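Local coordinates for protein protease (PDB 5Z6O) that probably hydrolyses peptide bonds in proteins such as casein, gelatin and collagen type IV, as a serine protease of the subtilisin (peptidase S8) family, at residues T183-S187 against G226-A231; G129-M135 against G156-A162; N198-V202 against P268-T272; A140-N146 against N172-A178. All coordinates share one frame; numbering follows the deposited sequence. Where two conformers were deposited one is given.

Interaction 1 of 4, residues T183-S187 against G226-A231; sequences TIAAS and GTSMAA. With PMS (phenylmethanesulfonic acid), chain C.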
loop_
_atom_site.group_PDB
_atom_site.type_symbol
_atom_site.label_atom_id
_atom_site.label_comp_id
_atom_site.label_asym_id
_atom_site.label_seq_id
_atom_site.Cartn_x
_atom_site.Cartn_y
_atom_site.Cartn_z
ATOM N N THR A 183 -5.528 -2.273 -7.852
ATOM C CA THR A 183 -6.051 -0.924 -7.634
ATOM C C THR A 183 -7.026 -0.931 -6.459
ATOM O O THR A 183 -7.996 -1.709 -6.464
ATOM C CB THR A 183 -6.770 -0.451 -8.896
ATOM O OG1 THR A 183 -5.834 -0.416 -9.981
ATOM C CG2 THR A 183 -7.362 0.916 -8.706
ATOM N N ILE A 184 -6.804 -0.035 -5.481
ATOM C CA ILE A 184 -7.394 -0.193 -4.146
ATOM C C ILE A 184 -8.289 1.008 -3.839
ATOM O O ILE A 184 -7.835 2.155 -3.872
ATOM C CB ILE A 184 -6.312 -0.334 -3.057
ATOM C CG1 ILE A 184 -5.227 -1.348 -3.450
ATOM C CG2 ILE A 184 -6.949 -0.708 -1.728
ATOM C CD1 ILE A 184 -5.832 -2.711 -3.862
ATOM N N ALA A 185 -9.549 0.741 -3.501
ATOM C CA ALA A 185 -10.476 1.769 -3.048
ATOM C C ALA A 185 -10.520 1.807 -1.525
ATOM O O ALA A 185 -10.030 0.898 -0.842
ATOM C CB ALA A 185 -11.882 1.517 -3.627
ATOM N N ALA A 186 -11.078 2.893 -0.989
ATOM C CA ALA A 186 -10.995 3.181 0.442
ATOM C C ALA A 186 -12.304 2.871 1.165
ATOM O O ALA A 186 -13.372 3.325 0.738
ATOM C CB ALA A 186 -10.632 4.643 0.668
ATOM N N SER A 187 -12.218 2.151 2.293
ATOM C CA SER A 187 -13.400 1.836 3.094
ATOM C C SER A 187 -13.359 2.587 4.419
ATOM O O SER A 187 -12.314 3.100 4.822
ATOM C CB SER A 187 -13.497 0.321 3.357
ATOM O OG SER A 187 -12.492 -0.138 4.261
ATOM N N GLY A 226 -7.669 8.843 2.839
ATOM C CA GLY A 226 -7.517 8.856 1.401
ATOM C C GLY A 226 -7.307 7.448 0.907
ATOM O O GLY A 226 -7.024 6.531 1.669
ATOM N N THR A 227 -7.488 7.261 -0.399
ATOM C CA THR A 227 -7.083 5.967 -0.954
ATOM C C THR A 227 -5.569 5.772 -0.834
ATOM O O THR A 227 -5.094 4.634 -0.920
ATOM C CB THR A 227 -7.492 5.817 -2.419
ATOM O OG1 THR A 227 -6.983 6.901 -3.172
ATOM C CG2 THR A 227 -9.042 5.795 -2.588
ATOM N N SER A 228 -4.809 6.863 -0.616
ATOM C CA SER A 228 -3.393 6.732 -0.259
ATOM C C SER A 228 -3.188 5.873 0.977
ATOM O O SER A 228 -2.125 5.256 1.131
ATOM C CB SER A 228 -2.749 8.118 0.002
ATOM O OG SER A 228 -2.704 8.877 -1.208
ATOM N N MET A 229 -4.134 5.916 1.921
ATOM C CA MET A 229 -4.043 5.118 3.140
ATOM C C MET A 229 -4.496 3.679 2.928
ATOM O O MET A 229 -4.079 2.774 3.660
ATOM C CB MET A 229 -4.912 5.757 4.229
ATOM C CG MET A 229 -4.303 7.019 4.890
ATOM S SD MET A 229 -4.111 8.424 3.756
ATOM C CE MET A 229 -2.350 8.557 3.609
ATOM N N ALA A 230 -5.331 3.460 1.927
ATOM C CA ALA A 230 -5.875 2.149 1.635
ATOM C C ALA A 230 -4.827 1.278 0.939
ATOM O O ALA A 230 -4.538 0.165 1.390
ATOM C CB ALA A 230 -7.129 2.334 0.762
ATOM N N ALA A 231 -4.178 1.808 -0.095
ATOM C CA ALA A 231 -3.201 1.008 -0.844
ATOM C C ALA A 231 -2.118 0.335 0.011
ATOM O O ALA A 231 -1.818 -0.847 -0.243
ATOM C CB ALA A 231 -2.545 1.869 -1.932
HETATM C C PMS C . -2.794 11.214 -2.190
HETATM S S PMS C . -3.408 10.239 -0.788
HETATM C C1 PMS C . -3.390 10.706 -3.512
HETATM C C2 PMS C . -3.658 9.360 -3.735
HETATM C C3 PMS C . -4.188 8.942 -4.947
HETATM C C4 PMS C . -4.463 9.862 -5.948
HETATM C C5 PMS C . -4.191 11.203 -5.727
HETATM C C6 PMS C . -3.673 11.625 -4.513
HETATM O O2S PMS C . -3.285 10.980 0.509
HETATM O O1S PMS C . -4.883 9.987 -0.886
#
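A230 points its methyl at the strand 183-187 and drops between I184 and A186, which point back at it. Its CB lies 3.9 Å from I184 CG2, 4.2 Å from A186 CB and 3.6 Å from A185 O. I184 reaches it because CG2 stands opposite the backbone N; the other branch, CG1, runs past A231 instead. T227 is split between two tasks. CG2 lies against A186 CB at 3.8 Å, and OG1, held between backbone N and carbonyl carbon (chi1 55°), turns to N165 and to G164 N, with which it is hydrogen-bonded. A valine in place of T227 would probably leave N165 and G164 N without their hydroxyl partner beside the bound inhibitor. No hydrogen bond joins strand to helix; the contact is van der Waals packing, mostly of alanine methyls with I184 and the T227 methyl, and the axes of segments 183-187 and 227-231 approach to 6.8 Å. S228, assigned to the charge relay system, points away from the strand; its OG is bonded covalently to the sulfur of phenylmethanesulfonic acid (1.6 Å), and S228 N donates to the sulfonyl oxygen O1S at 3.1 Å. N165 ND2 also bonds the inhibitor, consistent with the oxyanion hole of subtilases. A CB on G226 would run into O1S. The nucleophile rides on the first turn of helix 227-245, whose residues 227-231 run at 118° to the direction of residues 183-187, while strands 157-162 and 205-208 flank that strand in the parallel sheet and helix 73-82 meets M229.

Interaction 2 of 4, residues G129-M135 against G156-A162; sequences GKSVMNM and GVFLSVA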
loop_
_atom_site.group_PDB
_atom_site.type_symbol
_atom_site.label_atom_id
_atom_site.label_comp_id
_atom_site.label_asym_id
_atom_site.label_seq_id
_atom_site.Cartn_x
_atom_site.Cartn_y
_atom_site.Cartn_z
ATOM N N GLY A 129 9.933 -11.505 -8.224
ATOM C CA GLY A 129 8.849 -12.363 -7.822
ATOM C C GLY A 129 8.507 -12.305 -6.357
ATOM O O GLY A 129 7.484 -12.869 -5.963
ATOM N N LYS A 130 9.304 -11.627 -5.541
ATOM C CA LYS A 130 8.999 -11.505 -4.119
ATOM C C LYS A 130 9.319 -10.098 -3.643
ATOM O O LYS A 130 9.978 -9.867 -2.628
ATOM C CB LYS A 130 9.720 -12.589 -3.320
ATOM C CG LYS A 130 11.140 -12.863 -3.713
ATOM C CD LYS A 130 11.657 -14.058 -2.886
ATOM C CE LYS A 130 13.151 -13.971 -2.591
ATOM N NZ LYS A 130 13.987 -14.415 -3.742
ATOM N N SER A 131 8.820 -9.108 -4.386
ATOM C CA SER A 131 9.026 -7.686 -4.119
ATOM C C SER A 131 7.675 -7.006 -4.239
ATOM O O SER A 131 6.833 -7.464 -5.019
ATOM C CB SER A 131 9.968 -6.975 -5.132
ATOM O OG SER A 131 11.291 -7.444 -5.109
ATOM N N VAL A 132 7.509 -5.865 -3.534
ATOM C CA VAL A 132 6.236 -5.145 -3.500
ATOM C C VAL A 132 6.516 -3.671 -3.722
ATOM O O VAL A 132 7.519 -3.138 -3.233
ATOM C CB VAL A 132 5.521 -5.384 -2.139
ATOM C CG1 VAL A 132 4.340 -4.418 -1.961
ATOM C CG2 VAL A 132 5.080 -6.836 -2.059
ATOM N N MET A 133 5.670 -3.023 -4.512
ATOM C CA MET A 133 5.768 -1.590 -4.691
ATOM C C MET A 133 4.439 -0.967 -4.330
ATOM O O MET A 133 3.393 -1.442 -4.775
ATOM C CB MET A 133 6.145 -1.248 -6.140
ATOM C CG MET A 133 6.237 0.256 -6.385
ATOM S SD MET A 133 6.656 0.705 -8.097
ATOM C CE MET A 133 8.376 0.235 -8.174
ATOM N N ASN A 134 4.479 0.103 -3.550
ATOM C CA ASN A 134 3.262 0.823 -3.201
ATOM C C ASN A 134 3.276 2.202 -3.858
ATOM O O ASN A 134 4.228 2.973 -3.680
ATOM C CB ASN A 134 3.113 0.983 -1.698
ATOM C CG ASN A 134 1.775 1.626 -1.342
ATOM O OD1 ASN A 134 0.718 0.979 -1.428
ATOM N ND2 ASN A 134 1.803 2.896 -0.990
ATOM N N MET A 135 2.180 2.557 -4.535
ATOM C CA MET A 135 2.082 3.867 -5.197
ATOM C C MET A 135 0.815 4.539 -4.696
ATOM O O MET A 135 -0.264 4.264 -5.202
ATOM C CB MET A 135 2.063 3.773 -6.724
ATOM C CG MET A 135 3.467 3.483 -7.260
ATOM S SD MET A 135 3.525 3.660 -9.105
ATOM C CE MET A 135 3.210 5.392 -9.351
ATOM N N GLY A 156 8.279 -8.621 -12.275
ATOM C CA GLY A 156 8.243 -9.383 -11.039
ATOM C C GLY A 156 8.079 -8.585 -9.754
ATOM O O GLY A 156 8.516 -9.050 -8.688
ATOM N N VAL A 157 7.478 -7.395 -9.805
ATOM C CA VAL A 157 7.204 -6.591 -8.611
ATOM C C VAL A 157 5.689 -6.364 -8.516
ATOM O O VAL A 157 5.085 -5.829 -9.449
ATOM C CB VAL A 157 7.956 -5.249 -8.640
ATOM C CG1 VAL A 157 7.670 -4.424 -7.367
ATOM C CG2 VAL A 157 9.473 -5.446 -8.733
ATOM N N PHE A 158 5.081 -6.775 -7.393
ATOM C CA PHE A 158 3.650 -6.569 -7.185
ATOM C C PHE A 158 3.422 -5.080 -6.981
ATOM O O PHE A 158 4.229 -4.412 -6.335
ATOM C CB PHE A 158 3.181 -7.364 -5.966
ATOM C CG PHE A 158 1.808 -6.962 -5.447
ATOM C CD1 PHE A 158 0.654 -7.542 -5.938
ATOM C CD2 PHE A 158 1.697 -5.992 -4.463
ATOM C CE1 PHE A 158 -0.596 -7.169 -5.441
ATOM C CE2 PHE A 158 0.470 -5.622 -3.950
ATOM C CZ PHE A 158 -0.678 -6.211 -4.431
ATOM N N LEU A 159 2.330 -4.545 -7.544
ATOM C CA LEU A 159 2.157 -3.101 -7.496
ATOM C C LEU A 159 0.759 -2.781 -6.990
ATOM O O LEU A 159 -0.235 -3.090 -7.657
ATOM C CB LEU A 159 2.433 -2.479 -8.875
ATOM C CG LEU A 159 2.219 -0.959 -8.994
ATOM C CD1 LEU A 159 2.915 -0.178 -7.868
ATOM C CD2 LEU A 159 2.728 -0.520 -10.362
ATOM N N SER A 160 0.661 -2.222 -5.789
ATOM C CA SER A 160 -0.614 -1.735 -5.274
ATOM C C SER A 160 -0.711 -0.231 -5.502
ATOM O O SER A 160 0.230 0.508 -5.206
ATOM C CB SER A 160 -0.763 -2.067 -3.785
ATOM O OG SER A 160 0.295 -1.518 -3.045
ATOM N N VAL A 161 -1.855 0.217 -6.021
ATOM C CA VAL A 161 -2.070 1.601 -6.436
ATOM C C VAL A 161 -3.335 2.156 -5.806
ATOM O O VAL A 161 -4.387 1.509 -5.862
ATOM C CB VAL A 161 -2.177 1.670 -7.981
ATOM C CG1 VAL A 161 -2.432 3.064 -8.428
ATOM C CG2 VAL A 161 -0.875 1.166 -8.633
ATOM N N ALA A 162 -3.250 3.383 -5.282
ATOM C CA ALA A 162 -4.440 4.074 -4.803
ATOM C C ALA A 162 -5.388 4.354 -5.962
ATOM O O ALA A 162 -4.973 4.776 -7.050
ATOM C CB ALA A 162 -4.053 5.382 -4.122
#
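M133 N to F158 O, at 2.7 Å, is the shortest of the hydrogen bonds that tie the parallel strands 131-135 and 157-162, and it arrives almost end-on to the carbonyl (169°). M133 O then takes S160 N, and S160 O takes M135 N, so each strand donates and accepts in turn. On one face M133 and L159 lie side by side: M133 CG, extended from its backbone with chi1 179°, sits 3.7 Å from L159 CD1. The same methyl also meets M135 CG at 3.8 Å, wedged between the two methionines. V157 CG1 extends this row, against M133 CB at 3.7 Å. On the other face, V132 CG1 touches the edge of the F158 ring at CD2 (4.0 Å). Helices 108-124 and 143-154 pack on the methionine face, and helix 227-245 on the face of F158 and S160. Helix 143-154 joins the two strands as a beta-alpha-beta crossover; G156 ends it in a Schellman motif, and its carbonyl accepts from G129 N. The chemistry is that of a buried sheet: alternate main-chain groups pair between these strands, those of V132 and N134 turn to strand 37-42, and mostly apolar side chains fill the layers toward the helices.

Interaction 3 of 4, residues N198-V202 against P268-T272; sequences NFGSV and PKGTT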
loop_
_atom_site.group_PDB
_atom_site.type_symbol
_atom_site.label_atom_id
_atom_site.label_comp_id
_atom_site.label_asym_id
_atom_site.label_seq_id
_atom_site.Cartn_x
_atom_site.Cartn_y
_atom_site.Cartn_z
ATOM N N ASN A 198 -12.498 6.868 -5.515
ATOM C CA ASN A 198 -12.785 6.466 -6.881
ATOM C C ASN A 198 -13.274 5.025 -6.868
ATOM O O ASN A 198 -13.069 4.297 -5.896
ATOM C CB ASN A 198 -11.546 6.618 -7.772
ATOM C CG ASN A 198 -11.255 8.070 -8.154
ATOM O OD1 ASN A 198 -11.963 8.993 -7.772
ATOM N ND2 ASN A 198 -10.185 8.268 -8.891
ATOM N N PHE A 199 -13.948 4.622 -7.951
ATOM C CA PHE A 199 -14.661 3.344 -7.993
ATOM C C PHE A 199 -14.630 2.825 -9.423
ATOM O O PHE A 199 -13.887 3.326 -10.277
ATOM C CB PHE A 199 -16.116 3.500 -7.499
ATOM C CG PHE A 199 -16.839 4.635 -8.166
ATOM C CD1 PHE A 199 -17.410 4.473 -9.438
ATOM C CD2 PHE A 199 -16.902 5.880 -7.549
ATOM C CE1 PHE A 199 -18.042 5.540 -10.063
ATOM C CE2 PHE A 199 -17.539 6.940 -8.167
ATOM C CZ PHE A 199 -18.100 6.769 -9.423
ATOM N N GLY A 200 -15.439 1.809 -9.686
ATOM C CA GLY A 200 -15.588 1.282 -11.028
ATOM C C GLY A 200 -14.945 -0.077 -11.169
ATOM O O GLY A 200 -14.388 -0.644 -10.230
ATOM N N SER A 201 -14.992 -0.569 -12.400
ATOM C CA SER A 201 -14.623 -1.946 -12.647
ATOM C C SER A 201 -13.117 -2.175 -12.557
ATOM O O SER A 201 -12.692 -3.326 -12.477
ATOM C CB SER A 201 -15.140 -2.379 -14.017
ATOM O OG SER A 201 -14.470 -1.664 -15.041
ATOM N N VAL A 202 -12.294 -1.128 -12.604
ATOM C CA VAL A 202 -10.859 -1.387 -12.477
ATOM C C VAL A 202 -10.440 -1.587 -11.029
ATOM O O VAL A 202 -9.310 -2.008 -10.788
ATOM C CB VAL A 202 -9.955 -0.278 -13.051
ATOM C CG1 VAL A 202 -10.188 -0.139 -14.519
ATOM C CG2 VAL A 202 -10.166 1.050 -12.348
ATOM N N PRO A 268 -20.428 1.726 -4.882
ATOM C CA PRO A 268 -21.015 2.211 -6.140
ATOM C C PRO A 268 -21.309 1.106 -7.159
ATOM O O PRO A 268 -20.694 0.035 -7.155
ATOM C CB PRO A 268 -19.950 3.193 -6.651
ATOM C CG PRO A 268 -19.294 3.701 -5.410
ATOM C CD PRO A 268 -19.249 2.503 -4.468
ATOM N N LYS A 269 -22.263 1.333 -8.060
ATOM C CA LYS A 269 -22.637 0.264 -8.985
ATOM C C LYS A 269 -21.490 -0.040 -9.933
ATOM O O LYS A 269 -20.737 0.857 -10.338
ATOM C CB LYS A 269 -23.889 0.637 -9.791
ATOM C CG LYS A 269 -23.635 1.640 -10.902
ATOM C CD LYS A 269 -24.401 1.267 -12.180
ATOM C CE LYS A 269 -24.312 2.377 -13.231
ATOM N NZ LYS A 269 -24.900 3.670 -12.751
ATOM N N GLY A 270 -21.334 -1.318 -10.253
ATOM C CA GLY A 270 -20.224 -1.735 -11.075
ATOM C C GLY A 270 -18.913 -1.868 -10.328
ATOM O O GLY A 270 -17.887 -2.111 -10.972
ATOM N N THR A 271 -18.921 -1.728 -8.993
ATOM C CA THR A 271 -17.717 -1.794 -8.153
ATOM C C THR A 271 -17.799 -3.002 -7.226
ATOM O O THR A 271 -18.866 -3.302 -6.671
ATOM C CB THR A 271 -17.546 -0.504 -7.326
ATOM O OG1 THR A 271 -17.564 0.621 -8.205
ATOM C CG2 THR A 271 -16.209 -0.481 -6.565
ATOM N N THR A 272 -16.691 -3.726 -7.110
ATOM C CA THR A 272 -16.604 -4.837 -6.170
ATOM C C THR A 272 -16.935 -4.390 -4.760
ATOM O O THR A 272 -16.741 -3.234 -4.394
ATOM C CB THR A 272 -15.200 -5.448 -6.185
ATOM O OG1 THR A 272 -15.194 -6.585 -5.328
ATOM C CG2 THR A 272 -14.167 -4.453 -5.659
HETATM O O HOH W 1 -14.560 -3.221 -9.145
#
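F199 swings its ring out between its own backbone N and carbonyl carbon (chi1 50°), which lays one face against P268, while T271 carries OG1 beside its backbone N (chi1 -54°), level with the amide of G200. P268 CB stands over that ring face, offset toward the rim: a CH-pi contact 4.1 Å from the centroid and 26° off the normal. P268 CG backs it up from 3.8 Å at F199 CG. The polar half is one bond, G200 N to T271 OG1 at 2.8 Å, and the same oxygen also packs 3.3 Å from F199 CB. G200 O is served by a water, which donates to it and accepts from T272 N, bridging the two loops. P268 to T271 form a type II beta turn closed by T271 N to P268 O, and G270, third in the turn, has backbone angles at which a CB would jam against the preceding carbonyl O. This surface contact pins two irregular loops together. One links strand 182-187 to strand 205-208, the other lies between strands 261-262 and 274-275; P268 and T271 also touch Y206 on strand 205-208, an outermost strand of the parallel sheet.

Interaction 4 of 4, residues A140-N146 against N172-A178; sequences AYSRAMN and NSSPASA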
loop_
_atom_site.group_PDB
_atom_site.type_symbol
_atom_site.label_atom_id
_atom_site.label_comp_id
_atom_site.label_asym_id
_atom_site.label_seq_id
_atom_site.Cartn_x
_atom_site.Cartn_y
_atom_site.Cartn_z
ATOM N N ALA A 140 -3.973 12.441 -13.765
ATOM C CA ALA A 140 -4.750 12.315 -14.986
ATOM C C ALA A 140 -4.221 11.147 -15.806
ATOM O O ALA A 140 -3.083 10.700 -15.640
ATOM C CB ALA A 140 -4.687 13.607 -15.799
ATOM N N TYR A 141 -5.070 10.648 -16.692
ATOM C CA TYR A 141 -4.703 9.535 -17.544
ATOM C C TYR A 141 -3.414 9.825 -18.296
ATOM O O TYR A 141 -3.220 10.921 -18.832
ATOM C CB TYR A 141 -5.817 9.257 -18.539
ATOM C CG TYR A 141 -5.417 8.162 -19.464
ATOM C CD1 TYR A 141 -5.576 6.846 -19.098
ATOM C CD2 TYR A 141 -4.832 8.440 -20.704
ATOM C CE1 TYR A 141 -5.199 5.822 -19.956
ATOM C CE2 TYR A 141 -4.431 7.418 -21.548
ATOM C CZ TYR A 141 -4.631 6.114 -21.164
ATOM O OH TYR A 141 -4.257 5.064 -21.960
ATOM N N SER A 142 -2.531 8.830 -18.335
ATOM C CA SER A 142 -1.265 8.953 -19.052
ATOM C C SER A 142 -0.870 7.571 -19.562
ATOM O O SER A 142 -0.658 6.657 -18.752
ATOM C CB SER A 142 -0.175 9.528 -18.146
ATOM O OG SER A 142 1.090 9.377 -18.757
ATOM N N ARG A 143 -0.793 7.400 -20.893
ATOM C CA ARG A 143 -0.337 6.125 -21.439
ATOM C C ARG A 143 1.064 5.787 -20.926
ATOM O O ARG A 143 1.341 4.632 -20.585
ATOM C CB ARG A 143 -0.374 6.146 -22.984
ATOM C CG ARG A 143 0.235 4.911 -23.655
ATOM C CD ARG A 143 -0.583 3.657 -23.347
ATOM N NE ARG A 143 0.084 2.483 -23.904
ATOM C CZ ARG A 143 -0.141 2.006 -25.129
ATOM N NH1 ARG A 143 0.524 0.943 -25.555
ATOM N NH2 ARG A 143 -1.003 2.616 -25.956
ATOM N N ALA A 144 1.939 6.775 -20.830
ATOM C CA ALA A 144 3.309 6.517 -20.391
ATOM C C ALA A 144 3.337 6.017 -18.943
ATOM O O ALA A 144 4.077 5.085 -18.608
ATOM C CB ALA A 144 4.155 7.777 -20.508
ATOM N N MET A 145 2.562 6.643 -18.076
ATOM C CA MET A 145 2.492 6.158 -16.697
ATOM C C MET A 145 1.902 4.747 -16.623
ATOM O O MET A 145 2.396 3.896 -15.860
ATOM C CB MET A 145 1.705 7.159 -15.855
ATOM C CG MET A 145 1.411 6.688 -14.434
ATOM S SD MET A 145 2.981 6.660 -13.541
ATOM C CE MET A 145 3.397 8.383 -13.639
ATOM N N ASN A 146 0.857 4.454 -17.412
ATOM C CA ASN A 146 0.303 3.105 -17.421
ATOM C C ASN A 146 1.300 2.082 -17.947
ATOM O O ASN A 146 1.389 0.972 -17.410
ATOM C CB ASN A 146 -0.975 3.049 -18.245
ATOM C CG ASN A 146 -2.177 3.574 -17.492
ATOM O OD1 ASN A 146 -2.048 4.197 -16.440
ATOM N ND2 ASN A 146 -3.354 3.288 -18.003
ATOM N N ASN A 172 -10.295 6.682 -15.538
ATOM C CA ASN A 172 -9.770 7.941 -16.066
ATOM C C ASN A 172 -8.513 8.404 -15.355
ATOM O O ASN A 172 -8.099 9.558 -15.531
ATOM C CB ASN A 172 -10.821 9.055 -15.952
ATOM C CG ASN A 172 -12.152 8.661 -16.542
ATOM O OD1 ASN A 172 -12.249 8.401 -17.749
ATOM N ND2 ASN A 172 -13.197 8.612 -15.695
ATOM N N SER A 173 -7.894 7.541 -14.559
ATOM C CA SER A 173 -6.758 7.915 -13.739
ATOM C C SER A 173 -5.603 6.962 -13.997
ATOM O O SER A 173 -5.816 5.792 -14.319
ATOM C CB SER A 173 -7.137 7.896 -12.254
ATOM O OG SER A 173 -8.040 8.942 -11.965
ATOM N N SER A 174 -4.383 7.476 -13.845
ATOM C CA SER A 174 -3.178 6.691 -14.012
ATOM C C SER A 174 -2.318 6.845 -12.770
ATOM O O SER A 174 -2.160 7.956 -12.273
ATOM C CB SER A 174 -2.388 7.155 -15.243
ATOM O OG SER A 174 -3.096 6.762 -16.404
ATOM N N PRO A 175 -1.722 5.753 -12.263
ATOM C CA PRO A 175 -1.701 4.398 -12.831
ATOM C C PRO A 175 -2.868 3.489 -12.396
ATOM O O PRO A 175 -2.812 2.297 -12.683
ATOM C CB PRO A 175 -0.348 3.842 -12.326
ATOM C CG PRO A 175 -0.119 4.533 -11.029
ATOM C CD PRO A 175 -0.779 5.903 -11.137
ATOM N N ALA A 176 -3.941 4.041 -11.797
ATOM C CA ALA A 176 -5.041 3.183 -11.350
ATOM C C ALA A 176 -5.617 2.345 -12.480
ATOM O O ALA A 176 -6.085 1.221 -12.242
ATOM C CB ALA A 176 -6.154 4.025 -10.731
ATOM N N SER A 177 -5.617 2.874 -13.711
ATOM C CA SER A 177 -6.216 2.186 -14.844
ATOM C C SER A 177 -5.248 1.250 -15.548
ATOM O O SER A 177 -5.629 0.642 -16.552
ATOM C CB SER A 177 -6.772 3.214 -15.857
ATOM O OG SER A 177 -5.733 4.042 -16.306
ATOM N N ALA A 178 -4.021 1.107 -15.047
ATOM C CA ALA A 178 -2.988 0.386 -15.780
ATOM C C ALA A 178 -3.221 -1.118 -15.764
ATOM O O ALA A 178 -3.833 -1.653 -14.830
ATOM C CB ALA A 178 -1.603 0.672 -15.190
HETATM O O HOH W 2 -7.881 11.725 -17.186
#
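S174 OG is the tightly held centre: it accepts from S142 N at 2.9 Å and donates to N146 OD1 at 2.8 Å, reaching that oxygen from above the amide plane. The other end of the N146 amide donates nearly straight (170°) to S177 OG at 3.0 Å, with the serine lying in the amide plane, so one carboxamide spans two hydroxyls of the 172-178 segment. S177 OG donates to S173 O, which also accepts from S177 N on the opposite face of its plane. With CG beside the backbone N (chi1 -79°), N146 can also lay its CG 3.7 Å from A178 CB. An alanine in place of N146 is likely to leave the S174 and S177 hydroxyls without their shared amide partner. S142 is the N-cap of helix 143-154, its OG accepting from M145 N, while P175 to A178 make a type I turn after a cis peptide bond. M145, on the buried side, rests CG against S174 CB (3.9 Å) and P175 CB. The outer side is looser: the Y141 ring turns its edge to S177 OG at 4.0 Å from CD1, and a water accepts from Y141 N and donates to N172 O.

Along the chain, interactions 2 and 4 alternate their segments: helix 143-154, which starts in interaction 4, leads into strand 157-162 of interaction 2. Interactions 1 and 3 cross likewise. Interactions 1 and 2, centres about 14 Å apart, share the seven-stranded parallel sheet, where I184 N probably bonds V161 O. Interaction 4, its centre about 16 Å from each of theirs, touches V161 and M135 through P175, and T183 OG1 through A176 O. Interaction 3 lies at the surface, its centre about 21 Å from that of interaction 2, but touches interactions 1 and 4. Helix 227-245, packed on the core sheet, carries the nucleophile; interaction 3 ties two loops, and interaction 4 a loop to the start of helix 143-154.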